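Local coordinates for protein lantibiotic dehydratase (Microbispora corallina, PDB 5EHK) that probably dehydrates serine and threonine residues of the NAI-107 lantibiotic precursor peptide, using glutamyl-tRNA as the glutamate donor, at residues Phe6-Val18 with Pro140-Phe154. Numbering follows the deposited sequence.
Sequences FRAWDVFMVRTPV and PTPFGLFAGVSGGRF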
loop_
_atom_site.group_PDB
_atom_site.type_symbol
_atom_site.label_atom_id
_atom_site.label_comp_id
_atom_site.label_asym_id
_atom_site.label_seq_id
_atom_site.Cartn_x
_atom_site.Cartn_y
_atom_site.Cartn_z
ATOM N N PHE A 6 22.100 -15.454 -25.331
ATOM C CA PHE A 6 22.831 -14.222 -25.626
ATOM C C PHE A 6 24.170 -14.544 -26.298
ATOM O O PHE A 6 24.804 -15.558 -25.977
ATOM C CB PHE A 6 23.069 -13.380 -24.360
ATOM C CG PHE A 6 21.815 -13.046 -23.614
ATOM C CD1 PHE A 6 20.901 -12.141 -24.135
ATOM C CD2 PHE A 6 21.544 -13.648 -22.397
ATOM C CE1 PHE A 6 19.744 -11.840 -23.458
ATOM C CE2 PHE A 6 20.394 -13.360 -21.711
ATOM C CZ PHE A 6 19.481 -12.448 -22.247
ATOM N N ARG A 7 24.572 -13.688 -27.240
ATOM C CA ARG A 7 25.887 -13.747 -27.864
ATOM C C ARG A 7 26.571 -12.415 -27.575
ATOM O O ARG A 7 26.003 -11.367 -27.849
ATOM C CB ARG A 7 25.729 -13.908 -29.383
ATOM C CG ARG A 7 27.040 -13.832 -30.194
ATOM C CD ARG A 7 26.795 -13.636 -31.718
ATOM N NE ARG A 7 25.921 -14.650 -32.309
ATOM C CZ ARG A 7 26.343 -15.789 -32.850
ATOM N NH1 ARG A 7 27.641 -16.065 -32.869
ATOM N NH2 ARG A 7 25.464 -16.662 -33.346
ATOM N N ALA A 8 27.790 -12.442 -27.039
ATOM C CA ALA A 8 28.549 -11.206 -26.802
ATOM C C ALA A 8 29.116 -10.629 -28.098
ATOM O O ALA A 8 29.280 -11.338 -29.097
ATOM C CB ALA A 8 29.671 -11.436 -25.794
ATOM N N TRP A 9 29.383 -9.329 -28.084
ATOM C CA TRP A 9 30.043 -8.636 -29.196
ATOM C C TRP A 9 31.483 -9.095 -29.350
ATOM O O TRP A 9 32.065 -9.623 -28.408
ATOM C CB TRP A 9 30.070 -7.136 -28.927
ATOM C CG TRP A 9 28.828 -6.389 -29.241
ATOM C CD1 TRP A 9 27.611 -6.902 -29.597
ATOM C CD2 TRP A 9 28.681 -4.972 -29.236
ATOM N NE1 TRP A 9 26.717 -5.879 -29.826
ATOM C CE2 TRP A 9 27.351 -4.684 -29.596
ATOM C CE3 TRP A 9 29.550 -3.918 -28.972
ATOM C CZ2 TRP A 9 26.870 -3.391 -29.694
ATOM C CZ3 TRP A 9 29.076 -2.634 -29.069
ATOM C CH2 TRP A 9 27.744 -2.378 -29.428
ATOM N N ASP A 10 32.080 -8.857 -30.514
ATOM C CA ASP A 10 33.491 -9.190 -30.689
ATOM C C ASP A 10 34.347 -8.273 -29.836
ATOM O O ASP A 10 35.267 -8.737 -29.165
ATOM C CB ASP A 10 33.947 -8.993 -32.137
ATOM C CG ASP A 10 33.406 -10.038 -33.080
ATOM O OD1 ASP A 10 32.944 -11.097 -32.610
ATOM O OD2 ASP A 10 33.492 -9.805 -34.305
ATOM N N VAL A 11 34.045 -6.973 -29.864
ATOM C CA VAL A 11 34.835 -5.994 -29.122
ATOM C C VAL A 11 34.151 -5.660 -27.823
ATOM O O VAL A 11 32.954 -5.929 -27.661
ATOM C CB VAL A 11 35.049 -4.691 -29.901
ATOM C CG1 VAL A 11 35.723 -4.978 -31.225
ATOM C CG2 VAL A 11 33.725 -3.978 -30.112
ATOM N N PHE A 12 34.914 -5.076 -26.902
ATOM C CA PHE A 12 34.389 -4.650 -25.621
ATOM C C PHE A 12 35.214 -3.497 -25.113
ATOM O O PHE A 12 36.286 -3.251 -25.636
ATOM C CB PHE A 12 34.348 -5.804 -24.607
ATOM C CG PHE A 12 35.648 -6.551 -24.447
ATOM C CD1 PHE A 12 36.749 -5.952 -23.837
ATOM C CD2 PHE A 12 35.756 -7.871 -24.867
ATOM C CE1 PHE A 12 37.930 -6.642 -23.672
ATOM C CE2 PHE A 12 36.934 -8.563 -24.704
ATOM C CZ PHE A 12 38.022 -7.945 -24.108
ATOM N N MET A 13 34.697 -2.755 -24.134
ATOM C CA MET A 13 35.429 -1.619 -23.583
ATOM C C MET A 13 36.076 -2.022 -22.267
ATOM O O MET A 13 35.619 -2.946 -21.610
ATOM C CB MET A 13 34.526 -0.396 -23.395
ATOM C CG MET A 13 35.287 0.902 -23.136
ATOM S SD MET A 13 34.286 2.335 -22.657
ATOM C CE MET A 13 33.822 1.910 -20.974
ATOM N N VAL A 14 37.149 -1.335 -21.898
ATOM C CA VAL A 14 37.874 -1.638 -20.678
ATOM C C VAL A 14 37.977 -0.347 -19.917
ATOM O O VAL A 14 38.254 0.692 -20.520
ATOM C CB VAL A 14 39.299 -2.131 -20.973
ATOM C CG1 VAL A 14 40.028 -2.431 -19.679
ATOM C CG2 VAL A 14 39.253 -3.361 -21.862
ATOM N N ARG A 15 37.679 -0.397 -18.620
ATOM C CA ARG A 15 37.893 0.743 -17.734
ATOM C C ARG A 15 39.051 0.376 -16.844
ATOM O O ARG A 15 39.130 -0.762 -16.383
ATOM C CB ARG A 15 36.684 1.011 -16.839
ATOM C CG ARG A 15 35.312 0.893 -17.470
ATOM C CD ARG A 15 34.246 1.224 -16.428
ATOM N NE ARG A 15 32.903 1.257 -16.993
ATOM C CZ ARG A 15 31.954 0.378 -16.683
ATOM N NH1 ARG A 15 32.193 -0.598 -15.807
ATOM N NH2 ARG A 15 30.767 0.467 -17.250
ATOM N N THR A 16 39.955 1.311 -16.597
ATOM C CA THR A 16 41.120 1.007 -15.772
ATOM C C THR A 16 41.808 2.246 -15.193
ATOM O O THR A 16 41.797 3.303 -15.819
ATOM C CB THR A 16 42.098 0.142 -16.579
ATOM O OG1 THR A 16 42.060 -1.196 -16.064
ATOM C CG2 THR A 16 43.533 0.696 -16.549
ATOM N N PRO A 17 42.401 2.127 -13.990
ATOM C CA PRO A 17 43.146 3.280 -13.459
ATOM C C PRO A 17 44.555 3.415 -14.065
ATOM O O PRO A 17 45.081 2.436 -14.593
ATOM C CB PRO A 17 43.231 2.965 -11.959
ATOM C CG PRO A 17 43.203 1.473 -11.893
ATOM C CD PRO A 17 42.362 0.999 -13.043
ATOM N N VAL A 18 45.163 4.597 -13.980
ATOM C CA VAL A 18 46.509 4.772 -14.528
ATOM C C VAL A 18 47.501 3.878 -13.790
ATOM O O VAL A 18 48.338 3.231 -14.418
ATOM C CB VAL A 18 47.017 6.219 -14.436
ATOM C CG1 VAL A 18 45.911 7.208 -14.727
ATOM C CG2 VAL A 18 47.590 6.461 -13.077
ATOM N N PRO A 140 38.853 1.581 -11.251
ATOM C CA PRO A 140 38.670 1.524 -12.706
ATOM C C PRO A 140 37.671 2.540 -13.251
ATOM O O PRO A 140 37.724 2.810 -14.450
ATOM C CB PRO A 140 38.153 0.102 -12.943
ATOM C CG PRO A 140 37.558 -0.313 -11.631
ATOM C CD PRO A 140 38.341 0.388 -10.561
ATOM N N THR A 141 36.830 3.129 -12.406
ATOM C CA THR A 141 35.772 4.009 -12.890
ATOM C C THR A 141 36.371 5.229 -13.595
ATOM O O THR A 141 37.129 5.988 -12.979
ATOM C CB THR A 141 34.860 4.469 -11.734
ATOM O OG1 THR A 141 34.507 3.349 -10.921
ATOM C CG2 THR A 141 33.605 5.135 -12.269
ATOM N N PRO A 142 36.093 5.373 -14.907
ATOM C CA PRO A 142 36.723 6.447 -15.684
ATOM C C PRO A 142 36.347 7.789 -15.110
ATOM O O PRO A 142 35.191 8.194 -15.184
ATOM C CB PRO A 142 36.145 6.254 -17.087
ATOM C CG PRO A 142 35.855 4.813 -17.171
ATOM C CD PRO A 142 35.358 4.439 -15.779
ATOM N N PHE A 143 37.317 8.441 -14.489
ATOM C CA PHE A 143 37.114 9.744 -13.887
ATOM C C PHE A 143 37.928 10.796 -14.673
ATOM O O PHE A 143 37.725 10.954 -15.876
ATOM C CB PHE A 143 37.418 9.725 -12.380
ATOM C CG PHE A 143 36.950 10.957 -11.659
ATOM C CD1 PHE A 143 36.021 11.821 -12.255
ATOM C CD2 PHE A 143 37.450 11.281 -10.413
ATOM C CE1 PHE A 143 35.593 12.973 -11.619
ATOM C CE2 PHE A 143 37.020 12.441 -9.758
ATOM C CZ PHE A 143 36.093 13.283 -10.366
ATOM N N GLY A 144 38.818 11.530 -14.017
ATOM C CA GLY A 144 39.523 12.595 -14.715
ATOM C C GLY A 144 40.840 12.108 -15.284
ATOM O O GLY A 144 40.884 11.539 -16.374
ATOM N N LEU A 145 41.916 12.309 -14.530
ATOM C CA LEU A 145 43.205 11.712 -14.868
ATOM C C LEU A 145 43.515 10.507 -13.985
ATOM O O LEU A 145 44.647 10.020 -13.962
ATOM C CB LEU A 145 44.329 12.732 -14.748
ATOM C CG LEU A 145 44.315 13.791 -15.837
ATOM C CD1 LEU A 145 44.855 15.102 -15.295
ATOM C CD2 LEU A 145 45.131 13.282 -17.020
ATOM N N PHE A 146 42.505 10.021 -13.269
ATOM C CA PHE A 146 42.694 8.881 -12.394
ATOM C C PHE A 146 42.486 7.580 -13.147
ATOM O O PHE A 146 43.147 6.586 -12.871
ATOM C CB PHE A 146 41.725 8.964 -11.219
ATOM C CG PHE A 146 41.983 10.129 -10.320
ATOM C CD1 PHE A 146 42.838 10.006 -9.236
ATOM C CD2 PHE A 146 41.382 11.349 -10.562
ATOM C CE1 PHE A 146 43.087 11.077 -8.407
ATOM C CE2 PHE A 146 41.626 12.427 -9.738
ATOM C CZ PHE A 146 42.488 12.293 -8.662
ATOM N N ALA A 147 41.571 7.584 -14.108
ATOM C CA ALA A 147 41.240 6.351 -14.808
ATOM C C ALA A 147 40.610 6.630 -16.158
ATOM O O ALA A 147 40.147 7.743 -16.416
ATOM C CB ALA A 147 40.317 5.502 -13.962
ATOM N N GLY A 148 40.598 5.615 -17.021
ATOM C CA GLY A 148 40.138 5.803 -18.374
ATOM C C GLY A 148 39.831 4.515 -19.092
ATOM O O GLY A 148 39.765 3.464 -18.456
ATOM N N VAL A 149 39.680 4.593 -20.417
ATOM C CA VAL A 149 39.138 3.478 -21.197
ATOM C C VAL A 149 40.091 2.992 -22.295
ATOM O O VAL A 149 41.017 3.710 -22.677
ATOM C CB VAL A 149 37.795 3.859 -21.871
ATOM C CG1 VAL A 149 36.768 4.221 -20.813
ATOM C CG2 VAL A 149 37.992 5.037 -22.801
ATOM N N SER A 150 39.854 1.782 -22.803
ATOM C CA SER A 150 40.622 1.258 -23.937
ATOM C C SER A 150 39.874 0.141 -24.672
ATOM O O SER A 150 38.993 -0.529 -24.105
ATOM C CB SER A 150 41.983 0.725 -23.483
ATOM O OG SER A 150 41.852 -0.419 -22.648
ATOM N N GLY A 151 40.232 -0.049 -25.943
ATOM C CA GLY A 151 39.713 -1.153 -26.744
ATOM C C GLY A 151 40.143 -2.542 -26.265
ATOM O O GLY A 151 41.161 -2.705 -25.584
ATOM N N GLY A 152 39.344 -3.548 -26.601
ATOM C CA GLY A 152 39.619 -4.920 -26.220
ATOM C C GLY A 152 38.864 -5.827 -27.163
ATOM O O GLY A 152 37.924 -5.400 -27.805
ATOM N N ARG A 153 39.251 -7.089 -27.243
ATOM C CA ARG A 153 38.632 -7.971 -28.216
ATOM C C ARG A 153 38.657 -9.402 -27.746
ATOM O O ARG A 153 39.554 -9.816 -27.021
ATOM C CB ARG A 153 39.399 -7.853 -29.530
ATOM C CG ARG A 153 38.917 -8.741 -30.655
ATOM C CD ARG A 153 39.778 -8.500 -31.861
ATOM N NE ARG A 153 39.628 -7.100 -32.240
ATOM C CZ ARG A 153 38.684 -6.638 -33.052
ATOM N NH1 ARG A 153 37.803 -7.472 -33.601
ATOM N NH2 ARG A 153 38.634 -5.340 -33.323
ATOM N N PHE A 154 37.664 -10.164 -28.170
ATOM C CA PHE A 154 37.711 -11.592 -27.981
ATOM C C PHE A 154 38.475 -12.188 -29.149
ATOM O O PHE A 154 38.344 -11.749 -30.299
ATOM C CB PHE A 154 36.318 -12.185 -27.887
ATOM C CG PHE A 154 35.612 -11.856 -26.606
ATOM C CD1 PHE A 154 36.076 -12.357 -25.397
ATOM C CD2 PHE A 154 34.463 -11.064 -26.611
ATOM C CE1 PHE A 154 35.421 -12.060 -24.217
ATOM C CE2 PHE A 154 33.799 -10.768 -25.431
ATOM C CZ PHE A 154 34.275 -11.268 -24.234
#
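Val14 and Ser150 form the middle of an antiparallel strand pair that shows how a chain's N-terminus is paired with a strand more than a hundred residues later. The pair is β structure of the N-terminal region of the lantibiotic dehydratase family, to which 140-154 belongs. The axes of 11-17 and 147-154 run at 149°. Backbone bonds carry much of the contact: Val14 and Ser150 bond in both directions, Val14 N to Ser150 O at 3.0 Å, and Thr16 and Gly148 do the same. Beyond them, Val18 N reaches Phe146 O, while at the far end Phe154 N binds Asp10 O over 3.0 Å in a nearly straight bond (168°). Phe12 N also donates to Gly152 O, from above the carbonyl plane.

Aromatic packing marks one end. With its CG placed between the backbone N and the carbonyl carbon, the Phe12 ring reaches across to the neighbouring strand and lays one face on the backbone of Gly152 and Arg153. The same ring points its edge at the face of Phe154 in a T-shaped stack, centroids 4.8 Å apart and planes at 70°, with CE2 of Phe12 over the centre of the Phe154 ring.

On the other face Met13 SD meets Val149 CG1 at 3.6 Å, and a methyl of Val11, CG1, lies over one face of the Arg153 guanidinium. The extended Arg15 chain passes Pro142, its CD 3.5 Å from Pro142 CD, on its way to a salt bridge with Glu785.

Glu785 begins strand 785-792, which pairs with the opposite edge of 6-17; strand 366-379 likewise flanks 147-155, so each strand has a neighbour on both of its edges. Near the last paired residues, Gly148 N donates to Thr16 O at 2.9 Å.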